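Local coordinates for protein tyrosine aminotransferase (Leishmania infantum, PDB 4IX8) that probably transfers the amino group of L-tyrosine to 2-oxoglutarate, using pyridoxal 5'-phosphate as its cofactor, at residues Leu50-Asn54 with Phe171-Lys175; Gly75-Val79 with Gln284-Gly288; Cys158-Ile164 with Cys178-Ile183; Asp390-Tyr394 with Leu406-Ile410. All blocks are in the same frame, centred on the assembly; numbering follows the deposited sequence.

Interaction 1. Residues Leu50-Asn54 with Phe171-Lys175; sequences LQPLN and FPHYK
Q51 reaches across to P172 and H173 with its amide, while P52 and L53 add looser contacts to the P172 ring. The chain of Q51 can be followed outward. CB leaves the backbone across the line to the other segment. CG stands anti to the backbone N (chi1 -174°), and the chain then bends at chi2, which brings the amide round to residues 172 and 173. Its carbon CD is 4.5 Å from P172 CB. The two ends of the amide part ways. OE1 rests against the proline ring, 3.3 Å from P172 CB, and also makes a weak hydrogen bond with S176 OG. NE2 comes in at the edge of the H173 imidazole, in its plane, 3.5 Å from H173 ND1. Amide and ring are nearly coplanar, 21° apart. Q51 NE2 and H173 ND1 make a close polar approach, too loosely defined to be counted as a hydrogen bond. The firm partner of the imidazole lies on the far side of the subunit interface, where H173 NE2 bonds to L316 O of the second subunit. P52 CD lies 4.3 Å from P172 CB, and L53 CD1 lies 4.4 Å from P172 CG. The Q51 and L53 side chains are poorly ordered, so their positions are less certain than that of the buried proline. Q51 is the N-cap residue of helix 52-56. The contact therefore sets the start of that short helix against the start of helix 173-181, whose H173 and Y174 side chains pack on helix 145-157 and, for Y174, also on strand 211-217.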
loop_
_atom_site.group_PDB
_atom_site.type_symbol
_atom_site.label_atom_id
_atom_site.label_comp_id
_atom_site.label_asym_id
_atom_site.label_seq_id
_atom_site.Cartn_x
_atom_site.Cartn_y
_atom_site.Cartn_z
ATOM N N LEU A 50 12.379 7.944 -5.081
ATOM C CA LEU A 50 12.692 7.550 -6.464
ATOM C C LEU A 50 12.856 6.042 -6.626
ATOM O O LEU A 50 13.479 5.372 -5.784
ATOM C CB LEU A 50 13.970 8.209 -6.939
ATOM C CG LEU A 50 14.003 9.720 -6.718
ATOM C CD1 LEU A 50 15.383 10.238 -7.028
ATOM C CD2 LEU A 50 12.950 10.463 -7.556
ATOM N N GLN A 51 12.300 5.508 -7.708
ATOM C CA GLN A 51 12.455 4.100 -8.021
ATOM C C GLN A 51 13.221 3.984 -9.348
ATOM O O GLN A 51 12.674 4.272 -10.402
ATOM C CB GLN A 51 11.082 3.408 -8.090
ATOM C CG GLN A 51 11.171 1.885 -8.280
ATOM C CD GLN A 51 11.592 1.176 -6.986
ATOM O OE1 GLN A 51 12.740 0.731 -6.863
ATOM N NE2 GLN A 51 10.657 1.051 -6.028
ATOM N N PRO A 52 14.491 3.547 -9.304
ATOM C CA PRO A 52 15.335 3.651 -10.507
ATOM C C PRO A 52 14.821 2.762 -11.665
ATOM O O PRO A 52 14.963 3.148 -12.838
ATOM C CB PRO A 52 16.730 3.213 -10.006
ATOM C CG PRO A 52 16.465 2.303 -8.803
ATOM C CD PRO A 52 15.022 2.564 -8.336
ATOM N N LEU A 53 14.284 1.588 -11.316
ATOM C CA LEU A 53 13.648 0.646 -12.254
ATOM C C LEU A 53 12.556 1.348 -13.081
ATOM O O LEU A 53 12.631 1.393 -14.311
ATOM C CB LEU A 53 13.087 -0.566 -11.483
ATOM C CG LEU A 53 12.718 -1.865 -12.225
ATOM C CD1 LEU A 53 12.478 -3.063 -11.257
ATOM C CD2 LEU A 53 11.528 -1.669 -13.160
ATOM N N ASN A 54 11.527 1.865 -12.416
ATOM C CA ASN A 54 10.479 2.626 -13.097
ATOM C C ASN A 54 11.057 3.763 -13.959
ATOM O O ASN A 54 10.605 4.009 -15.078
ATOM C CB ASN A 54 9.488 3.201 -12.066
ATOM N N PHE A 171 17.034 -6.339 -4.810
ATOM C CA PHE A 171 15.687 -5.839 -5.094
ATOM C C PHE A 171 15.647 -4.368 -4.690
ATOM O O PHE A 171 15.957 -4.048 -3.562
ATOM C CB PHE A 171 14.665 -6.650 -4.285
ATOM C CG PHE A 171 13.231 -6.215 -4.457
ATOM C CD1 PHE A 171 12.625 -6.204 -5.697
ATOM C CD2 PHE A 171 12.470 -5.863 -3.350
ATOM C CE1 PHE A 171 11.281 -5.806 -5.837
ATOM C CE2 PHE A 171 11.143 -5.474 -3.480
ATOM C CZ PHE A 171 10.551 -5.430 -4.720
ATOM N N PRO A 172 15.322 -3.466 -5.619
ATOM C CA PRO A 172 15.592 -2.045 -5.351
ATOM C C PRO A 172 14.756 -1.362 -4.249
ATOM O O PRO A 172 15.085 -0.239 -3.871
ATOM C CB PRO A 172 15.292 -1.364 -6.690
ATOM C CG PRO A 172 15.073 -2.458 -7.713
ATOM C CD PRO A 172 14.848 -3.734 -6.994
ATOM N N HIS A 173 13.744 -2.018 -3.714
ATOM C CA HIS A 173 12.845 -1.362 -2.810
ATOM C C HIS A 173 13.502 -0.975 -1.482
ATOM O O HIS A 173 13.094 0.048 -0.914
ATOM C CB HIS A 173 11.617 -2.225 -2.520
ATOM C CG HIS A 173 10.413 -1.425 -2.116
ATOM N ND1 HIS A 173 9.911 -0.393 -2.885
ATOM C CD2 HIS A 173 9.592 -1.527 -1.043
ATOM C CE1 HIS A 173 8.831 0.099 -2.305
ATOM N NE2 HIS A 173 8.617 -0.567 -1.186
ATOM N N TYR A 174 14.482 -1.744 -0.973
ATOM C CA TYR A 174 15.117 -1.372 0.300
ATOM C C TYR A 174 15.778 -0.018 0.173
ATOM O O TYR A 174 15.583 0.888 1.011
ATOM C CB TYR A 174 16.119 -2.435 0.763
ATOM C CG TYR A 174 15.355 -3.680 1.089
ATOM C CD1 TYR A 174 14.781 -3.859 2.339
ATOM C CD2 TYR A 174 15.096 -4.641 0.101
ATOM C CE1 TYR A 174 13.993 -4.990 2.619
ATOM C CE2 TYR A 174 14.314 -5.769 0.374
ATOM C CZ TYR A 174 13.768 -5.934 1.622
ATOM O OH TYR A 174 12.999 -7.044 1.902
ATOM N N LYS A 175 16.470 0.165 -0.935
ATOM C CA LYS A 175 17.151 1.422 -1.205
ATOM C C LYS A 175 16.148 2.556 -1.393
ATOM O O LYS A 175 16.359 3.678 -0.925
ATOM C CB LYS A 175 18.038 1.250 -2.438
ATOM C CG LYS A 175 18.540 2.498 -3.083
ATOM C CD LYS A 175 19.720 3.049 -2.433
ATOM C CE LYS A 175 20.353 4.089 -3.336
ATOM N NZ LYS A 175 20.987 5.088 -2.458
#

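Interaction 2. Residues Gly75-Val79 with Gln284-Gly288; sequences GDPTV and QVCPG
V285 and P287 pack against a tight turn at D76-V79, with P77 and T78 as their partners. The turn is a type I beta turn that also contains an Asx turn. The opposing loop, 284-288, follows closely after K282, the lysine predicted to carry pyridoxal phosphate in this aminotransferase fold. V285 buries the most surface. Its CG1 stands anti to the backbone N (chi1 -161°), and this branch does the touching. CG1 lies 3.7 Å from T78 CG2, and the two side chains run antiparallel where they pass. The same methyl is 3.8 Å from P77 O and somewhat further from P77 CB. P287 follows. P287 CG meets P77 CD, the ring carbon next to the P77 nitrogen, at 4.2 Å. That CG also lies 3.7 Å from D76 OD1, while P287 CD is close to T78 CG2. P77 and T78 thus each touch both V285 and P287. No hydrogen bond crosses between the segments. What crosses is van der Waals contact, closest at 3.6 Å from T78 CG2 to V285 O. Polar needs are met elsewhere: D76 OD2 accepts from the backbone N of Y105 of the second subunit, and Q284 O bonds with T85 OG1. N103 of the second subunit also packs on C286 and P287, which places the contact at the dimer interface. The turn itself is held from within. D76 OD1 accepts from T78 N at 2.9 Å and from T78 OG1 at 2.7 Å, and both donors arrive from the same face of the carboxylate, about 40° out of its plane.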
loop_
_atom_site.group_PDB
_atom_site.type_symbol
_atom_site.label_atom_id
_atom_site.label_comp_id
_atom_site.label_asym_id
_atom_site.label_seq_id
_atom_site.Cartn_x
_atom_site.Cartn_y
_atom_site.Cartn_z
ATOM N N GLY A 75 9.636 -8.444 -13.785
ATOM C CA GLY A 75 9.719 -9.212 -12.545
ATOM C C GLY A 75 8.362 -9.684 -12.056
ATOM O O GLY A 75 8.149 -9.833 -10.855
ATOM N N ASP A 76 7.440 -9.856 -12.989
ATOM C CA ASP A 76 6.063 -10.232 -12.686
ATOM C C ASP A 76 5.758 -11.653 -13.246
ATOM O O ASP A 76 5.785 -11.872 -14.421
ATOM C CB ASP A 76 5.120 -9.169 -13.261
ATOM C CG ASP A 76 3.663 -9.426 -12.944
ATOM O OD1 ASP A 76 3.305 -10.569 -12.582
ATOM O OD2 ASP A 76 2.865 -8.476 -13.086
ATOM N N PRO A 77 5.448 -12.606 -12.361
ATOM C CA PRO A 77 5.276 -13.973 -12.848
ATOM C C PRO A 77 3.992 -14.186 -13.636
ATOM O O PRO A 77 3.842 -15.239 -14.227
ATOM C CB PRO A 77 5.267 -14.803 -11.558
ATOM C CG PRO A 77 4.800 -13.821 -10.463
ATOM C CD PRO A 77 5.359 -12.494 -10.881
ATOM N N THR A 78 3.133 -13.183 -13.724
ATOM C CA THR A 78 1.851 -13.364 -14.380
ATOM C C THR A 78 1.933 -13.047 -15.867
ATOM O O THR A 78 0.963 -13.240 -16.559
ATOM C CB THR A 78 0.734 -12.474 -13.788
ATOM O OG1 THR A 78 1.057 -11.102 -14.016
ATOM C CG2 THR A 78 0.570 -12.713 -12.303
ATOM N N VAL A 79 3.081 -12.594 -16.369
ATOM C CA VAL A 79 3.123 -11.998 -17.715
ATOM C C VAL A 79 2.591 -12.864 -18.876
ATOM O O VAL A 79 1.868 -12.360 -19.728
ATOM C CB VAL A 79 4.542 -11.583 -18.058
ATOM C CG1 VAL A 79 4.651 -11.129 -19.503
ATOM C CG2 VAL A 79 4.926 -10.449 -17.136
ATOM N N GLN A 284 2.309 -18.028 -5.610
ATOM C CA GLN A 284 0.908 -18.232 -6.033
ATOM C C GLN A 284 0.525 -17.244 -7.137
ATOM O O GLN A 284 -0.635 -17.133 -7.485
ATOM C CB GLN A 284 -0.061 -18.087 -4.865
ATOM C CG GLN A 284 0.039 -19.198 -3.846
ATOM C CD GLN A 284 -1.063 -19.176 -2.793
ATOM O OE1 GLN A 284 -1.990 -18.358 -2.817
ATOM N NE2 GLN A 284 -0.945 -20.074 -1.840
ATOM N N VAL A 285 1.530 -16.554 -7.690
ATOM C CA VAL A 285 1.373 -15.852 -8.949
ATOM C C VAL A 285 0.246 -14.830 -8.861
ATOM O O VAL A 285 -0.666 -14.849 -9.676
ATOM C CB VAL A 285 1.078 -16.865 -10.112
ATOM C CG1 VAL A 285 1.364 -16.245 -11.484
ATOM C CG2 VAL A 285 1.909 -18.159 -9.949
ATOM N N CYS A 286 0.279 -13.966 -7.837
ATOM C CA CYS A 286 -0.776 -12.973 -7.660
ATOM C C CYS A 286 -0.247 -11.735 -6.941
ATOM O O CYS A 286 -0.835 -11.284 -5.959
ATOM C CB CYS A 286 -1.961 -13.586 -6.903
ATOM S SG CYS A 286 -1.507 -14.230 -5.278
ATOM N N PRO A 287 0.828 -11.132 -7.475
ATOM C CA PRO A 287 1.414 -9.964 -6.823
ATOM C C PRO A 287 0.454 -8.795 -6.723
ATOM O O PRO A 287 0.529 -8.028 -5.747
ATOM C CB PRO A 287 2.607 -9.618 -7.718
ATOM C CG PRO A 287 2.264 -10.240 -9.076
ATOM C CD PRO A 287 1.534 -11.492 -8.717
ATOM N N GLY A 288 -0.455 -8.689 -7.687
ATOM C CA GLY A 288 -1.358 -7.556 -7.755
ATOM C C GLY A 288 -2.412 -7.507 -6.659
ATOM O O GLY A 288 -3.039 -6.465 -6.441
#

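Interaction 3. Residues Cys158-Ile164 with Cys178-Ile183; sequences CNEGDNI and CDSYGI
The beta-alpha-beta unit of strand 163-168, helix 173-181 and strand 184-191 is joined here at one end, where E160 and G161 meet G182, and I183 packs on C158 and D162. G161 N donates to G182 O at 3.2 Å, with an N-H...O angle of 160°. The donor is tilted out of the carbonyl plane. E160 CG passes alongside the same oxygen at 3.5 Å. Its carboxylate is gripped elsewhere, by a salt bridge to R48. A water donates to D162 O and, more weakly, to G182 O. G182 closes helix 173-181 in a Schellman motif, with positive phi. The long bond of that motif, back into the last turn, runs from I183 N to C178 O at 2.8 Å. The opposite segment has its own turn, type II from N159 to D162, which is braced by N159 N bonding to D162 OD2 at 2.8 Å. The two branches of I183 divide the work. CG1, anti to the carbonyl carbon (chi1 -58°), carries CD1 to within 3.6 Å of C158 CB. CG2 sits 3.6 Å from D162 O. Further in, I164 CD1 touches C178 SG at 3.5 Å. I164 also packs on L154 of helix 145-157. D162 OD1 forms a salt bridge with K212 at the start of the neighbouring strand 211-217.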
loop_
_atom_site.group_PDB
_atom_site.type_symbol
_atom_site.label_atom_id
_atom_site.label_comp_id
_atom_site.label_asym_id
_atom_site.label_seq_id
_atom_site.Cartn_x
_atom_site.Cartn_y
_atom_site.Cartn_z
ATOM N N CYS A 158 13.886 2.919 12.350
ATOM C CA CYS A 158 14.915 3.924 12.090
ATOM C C CYS A 158 14.341 5.334 12.107
ATOM O O CYS A 158 13.172 5.587 11.788
ATOM C CB CYS A 158 15.578 3.712 10.727
ATOM S SG CYS A 158 16.208 2.067 10.481
ATOM N N ASN A 159 15.202 6.238 12.503
ATOM C CA ASN A 159 14.981 7.648 12.317
ATOM C C ASN A 159 15.889 8.128 11.187
ATOM O O ASN A 159 16.900 7.486 10.859
ATOM C CB ASN A 159 15.321 8.411 13.596
ATOM C CG ASN A 159 14.451 8.004 14.799
ATOM O OD1 ASN A 159 13.224 8.019 14.738
ATOM N ND2 ASN A 159 15.100 7.709 15.919
ATOM N N GLU A 160 15.582 9.296 10.667
ATOM C CA GLU A 160 16.396 9.933 9.665
ATOM C C GLU A 160 17.783 10.138 10.247
ATOM O O GLU A 160 17.917 10.581 11.372
ATOM C CB GLU A 160 15.722 11.242 9.217
ATOM C CG GLU A 160 16.495 11.970 8.144
ATOM C CD GLU A 160 15.711 12.995 7.346
ATOM O OE1 GLU A 160 14.465 13.055 7.452
ATOM O OE2 GLU A 160 16.387 13.748 6.590
ATOM N N GLY A 161 18.817 9.708 9.530
ATOM C CA GLY A 161 20.186 9.774 10.023
ATOM C C GLY A 161 20.740 8.417 10.443
ATOM O O GLY A 161 21.946 8.251 10.727
ATOM N N ASP A 162 19.854 7.451 10.564
ATOM C CA ASP A 162 20.259 6.076 10.831
ATOM C C ASP A 162 20.726 5.422 9.539
ATOM O O ASP A 162 20.467 5.941 8.436
ATOM C CB ASP A 162 19.102 5.278 11.407
ATOM C CG ASP A 162 18.823 5.634 12.863
ATOM O OD1 ASP A 162 19.734 6.199 13.493
ATOM O OD2 ASP A 162 17.728 5.297 13.393
ATOM N N ASN A 163 21.384 4.279 9.674
ATOM C CA ASN A 163 21.698 3.454 8.514
ATOM C C ASN A 163 21.352 1.980 8.726
ATOM O O ASN A 163 21.234 1.545 9.853
ATOM C CB ASN A 163 23.171 3.619 8.166
ATOM C CG ASN A 163 24.116 3.051 9.246
ATOM O OD1 ASN A 163 24.426 1.845 9.252
ATOM N ND2 ASN A 163 24.659 3.942 10.103
ATOM N N ILE A 164 21.134 1.240 7.632
ATOM C CA ILE A 164 21.013 -0.223 7.673
ATOM C C ILE A 164 21.953 -0.857 6.661
ATOM O O ILE A 164 22.328 -0.217 5.679
ATOM C CB ILE A 164 19.592 -0.724 7.390
ATOM C CG1 ILE A 164 19.063 -0.146 6.085
ATOM C CG2 ILE A 164 18.654 -0.339 8.514
ATOM C CD1 ILE A 164 17.768 -0.812 5.667
ATOM N N CYS A 178 14.605 3.507 2.044
ATOM C CA CYS A 178 15.614 4.205 2.842
ATOM C C CYS A 178 15.774 5.656 2.397
ATOM O O CYS A 178 15.706 6.585 3.205
ATOM C CB CYS A 178 16.966 3.526 2.708
ATOM S SG CYS A 178 17.108 2.027 3.701
ATOM N N ASP A 179 16.015 5.867 1.101
ATOM C CA ASP A 179 16.233 7.226 0.615
ATOM C C ASP A 179 14.972 8.066 0.818
ATOM O O ASP A 179 15.041 9.265 1.044
ATOM C CB ASP A 179 16.614 7.236 -0.866
ATOM C CG ASP A 179 18.009 6.660 -1.141
ATOM O OD1 ASP A 179 18.844 6.604 -0.212
ATOM O OD2 ASP A 179 18.266 6.240 -2.304
ATOM N N SER A 180 13.810 7.438 0.688
ATOM C CA SER A 180 12.566 8.166 0.835
ATOM C C SER A 180 12.455 8.764 2.256
ATOM O O SER A 180 11.903 9.854 2.446
ATOM C CB SER A 180 11.389 7.266 0.583
ATOM O OG SER A 180 10.195 7.990 0.719
ATOM N N TYR A 181 12.982 8.026 3.232
ATOM C CA TYR A 181 12.821 8.365 4.610
ATOM C C TYR A 181 14.074 8.910 5.223
ATOM O O TYR A 181 14.119 9.113 6.415
ATOM C CB TYR A 181 12.316 7.161 5.389
ATOM C CG TYR A 181 10.835 6.906 5.168
ATOM C CD1 TYR A 181 9.858 7.523 5.950
ATOM C CD2 TYR A 181 10.418 6.076 4.176
ATOM C CE1 TYR A 181 8.490 7.249 5.724
ATOM C CE2 TYR A 181 9.068 5.805 3.953
ATOM C CZ TYR A 181 8.129 6.378 4.702
ATOM O OH TYR A 181 6.826 6.062 4.400
ATOM N N GLY A 182 15.096 9.148 4.414
ATOM C CA GLY A 182 16.296 9.751 4.934
ATOM C C GLY A 182 17.101 8.786 5.771
ATOM O O GLY A 182 17.966 9.188 6.517
ATOM N N ILE A 183 16.857 7.498 5.587
ATOM C CA ILE A 183 17.691 6.454 6.151
ATOM C C ILE A 183 18.797 6.092 5.139
ATOM O O ILE A 183 18.542 6.073 3.946
ATOM C CB ILE A 183 16.859 5.228 6.456
ATOM C CG1 ILE A 183 15.740 5.585 7.422
ATOM C CG2 ILE A 183 17.721 4.112 7.038
ATOM C CD1 ILE A 183 14.562 4.577 7.365
HETATM O O HOH W 1 21.167 8.677 7.142
#

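Interaction 4. Residues Asp390-Tyr394 with Leu406-Ile410; sequences DMEFY and LPGEI
This is a mixed polar and apolar contact in which D390, M391 and Y394, at the start of helix 390-401, close over P407, which ends strand 403-407, and the 3-10 turn that follows. The polar part is D390. Its CG lies between the backbone N and the carbonyl carbon (chi1 61°), which turns OD2 toward the bend after the strand. E409 N donates to D390 OD2 at 3.0 Å, nearly in line with the C-O bond. Three carbons of the P407 ring meet three different side chains. Its CB is 3.4 Å from the same D390 OD2. Its CG meets the bent M391 chain, 3.6 Å from M391 CE. Its CD lies over one face of the Y394 ring, offset toward the rim, in a CH-pi contact 4.2 Å from the ring centroid. M391 CE also touches the E409 carboxylate. D390 OD1 and E409 OE2 are 4.1 Å apart, and these like charges probably disfavour each other somewhat. L56 of helix 52-56 packs on both Y394 and P407. A helix laid on the mixed sheet that holds strand 403-407 is characteristic of the small alpha/beta domain of class I aminotransferases.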
loop_
_atom_site.group_PDB
_atom_site.type_symbol
_atom_site.label_atom_id
_atom_site.label_comp_id
_atom_site.label_asym_id
_atom_site.label_seq_id
_atom_site.Cartn_x
_atom_site.Cartn_y
_atom_site.Cartn_z
ATOM N N ASP A 390 27.625 -1.937 -18.172
ATOM C CA ASP A 390 26.422 -2.736 -18.181
ATOM C C ASP A 390 25.254 -1.926 -18.762
ATOM O O ASP A 390 24.386 -2.469 -19.459
ATOM C CB ASP A 390 26.104 -3.255 -16.775
ATOM C CG ASP A 390 25.857 -2.157 -15.782
ATOM O OD1 ASP A 390 26.596 -1.150 -15.778
ATOM O OD2 ASP A 390 24.904 -2.308 -14.992
ATOM N N MET A 391 25.258 -0.620 -18.517
ATOM C CA MET A 391 24.196 0.235 -19.035
ATOM C C MET A 391 24.289 0.329 -20.546
ATOM O O MET A 391 23.281 0.223 -21.249
ATOM C CB MET A 391 24.284 1.643 -18.415
ATOM C CG MET A 391 23.202 2.609 -18.889
ATOM S SD MET A 391 21.528 2.188 -18.318
ATOM C CE MET A 391 21.737 2.256 -16.552
ATOM N N GLU A 392 25.508 0.492 -21.044
ATOM C CA GLU A 392 25.711 0.685 -22.467
ATOM C C GLU A 392 25.363 -0.607 -23.201
ATOM O O GLU A 392 24.886 -0.602 -24.349
ATOM C CB GLU A 392 27.149 1.123 -22.767
ATOM C CG GLU A 392 27.331 1.589 -24.229
ATOM C CD GLU A 392 28.700 2.198 -24.535
ATOM O OE1 GLU A 392 29.623 2.082 -23.688
ATOM O OE2 GLU A 392 28.839 2.793 -25.635
ATOM N N PHE A 393 25.634 -1.724 -22.538
ATOM C CA PHE A 393 25.275 -3.030 -23.074
ATOM C C PHE A 393 23.753 -3.178 -23.203
ATOM O O PHE A 393 23.248 -3.712 -24.204
ATOM C CB PHE A 393 25.821 -4.115 -22.160
ATOM C CG PHE A 393 25.748 -5.485 -22.731
ATOM C CD1 PHE A 393 24.530 -6.145 -22.838
ATOM C CD2 PHE A 393 26.894 -6.128 -23.131
ATOM C CE1 PHE A 393 24.465 -7.415 -23.361
ATOM C CE2 PHE A 393 26.847 -7.390 -23.658
ATOM C CZ PHE A 393 25.636 -8.044 -23.772
ATOM N N TYR A 394 23.051 -2.679 -22.187
ATOM C CA TYR A 394 21.595 -2.751 -22.104
ATOM C C TYR A 394 20.993 -1.934 -23.251
ATOM O O TYR A 394 20.109 -2.424 -23.973
ATOM C CB TYR A 394 21.103 -2.268 -20.698
ATOM C CG TYR A 394 19.748 -1.566 -20.718
ATOM C CD1 TYR A 394 18.560 -2.286 -20.708
ATOM C CD2 TYR A 394 19.663 -0.172 -20.731
ATOM C CE1 TYR A 394 17.324 -1.635 -20.759
ATOM C CE2 TYR A 394 18.428 0.486 -20.772
ATOM C CZ TYR A 394 17.268 -0.249 -20.780
ATOM O OH TYR A 394 16.046 0.387 -20.836
ATOM N N LEU A 406 17.926 -5.765 -17.765
ATOM C CA LEU A 406 18.085 -4.655 -16.826
ATOM C C LEU A 406 19.548 -4.601 -16.447
ATOM O O LEU A 406 20.117 -5.615 -16.086
ATOM C CB LEU A 406 17.217 -4.819 -15.572
ATOM C CG LEU A 406 15.704 -4.639 -15.751
ATOM C CD1 LEU A 406 14.991 -4.919 -14.444
ATOM C CD2 LEU A 406 15.377 -3.237 -16.261
ATOM N N PRO A 407 20.148 -3.411 -16.492
ATOM C CA PRO A 407 21.531 -3.271 -16.050
ATOM C C PRO A 407 21.619 -3.415 -14.546
ATOM O O PRO A 407 20.691 -2.948 -13.871
ATOM C CB PRO A 407 21.889 -1.852 -16.478
ATOM C CG PRO A 407 20.574 -1.117 -16.472
ATOM C CD PRO A 407 19.562 -2.120 -16.902
ATOM N N GLY A 408 22.687 -4.034 -14.036
ATOM C CA GLY A 408 22.830 -4.297 -12.606
ATOM C C GLY A 408 23.013 -3.082 -11.736
ATOM O O GLY A 408 22.844 -3.150 -10.510
ATOM N N GLU A 409 23.388 -1.980 -12.377
ATOM C CA GLU A 409 23.412 -0.650 -11.756
ATOM C C GLU A 409 22.125 -0.395 -10.961
ATOM O O GLU A 409 22.150 0.004 -9.816
ATOM C CB GLU A 409 23.560 0.402 -12.848
ATOM C CG GLU A 409 24.305 1.639 -12.476
ATOM C CD GLU A 409 24.320 2.655 -13.619
ATOM O OE1 GLU A 409 23.612 3.684 -13.468
ATOM O OE2 GLU A 409 24.990 2.417 -14.664
ATOM N N ILE A 410 20.992 -0.675 -11.588
ATOM C CA ILE A 410 19.673 -0.516 -10.987
ATOM C C ILE A 410 19.561 -1.180 -9.621
ATOM O O ILE A 410 18.764 -0.754 -8.792
ATOM C CB ILE A 410 18.588 -1.122 -11.947
ATOM C CG1 ILE A 410 18.538 -0.320 -13.233
ATOM C CG2 ILE A 410 17.216 -1.134 -11.354
ATOM C CD1 ILE A 410 18.298 1.167 -13.045
#

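Overall arrangement
Interactions 1 and 3 share helix 173-181, with centres 15 Å apart; interaction 3 also takes in strand 163-168 of the large mixed sheet. Interaction 2 lies in loops near the predicted cofactor lysine, about 30 Å from interaction 3 between centres and across the middle of the chain from it. Interaction 4 belongs with the small mixed sheet. It touches interaction 1 where P52 packs on I410, so the start of helix 52-56 lies between the start of helix 173-181 and the turn after strand 403-407. Along the chain interaction 1 crosses interactions 2 and 3, interaction 3 is nested within interaction 2, and interaction 4 comes last. Interactions 1, 2 and 3 lie at or near the dimer interface.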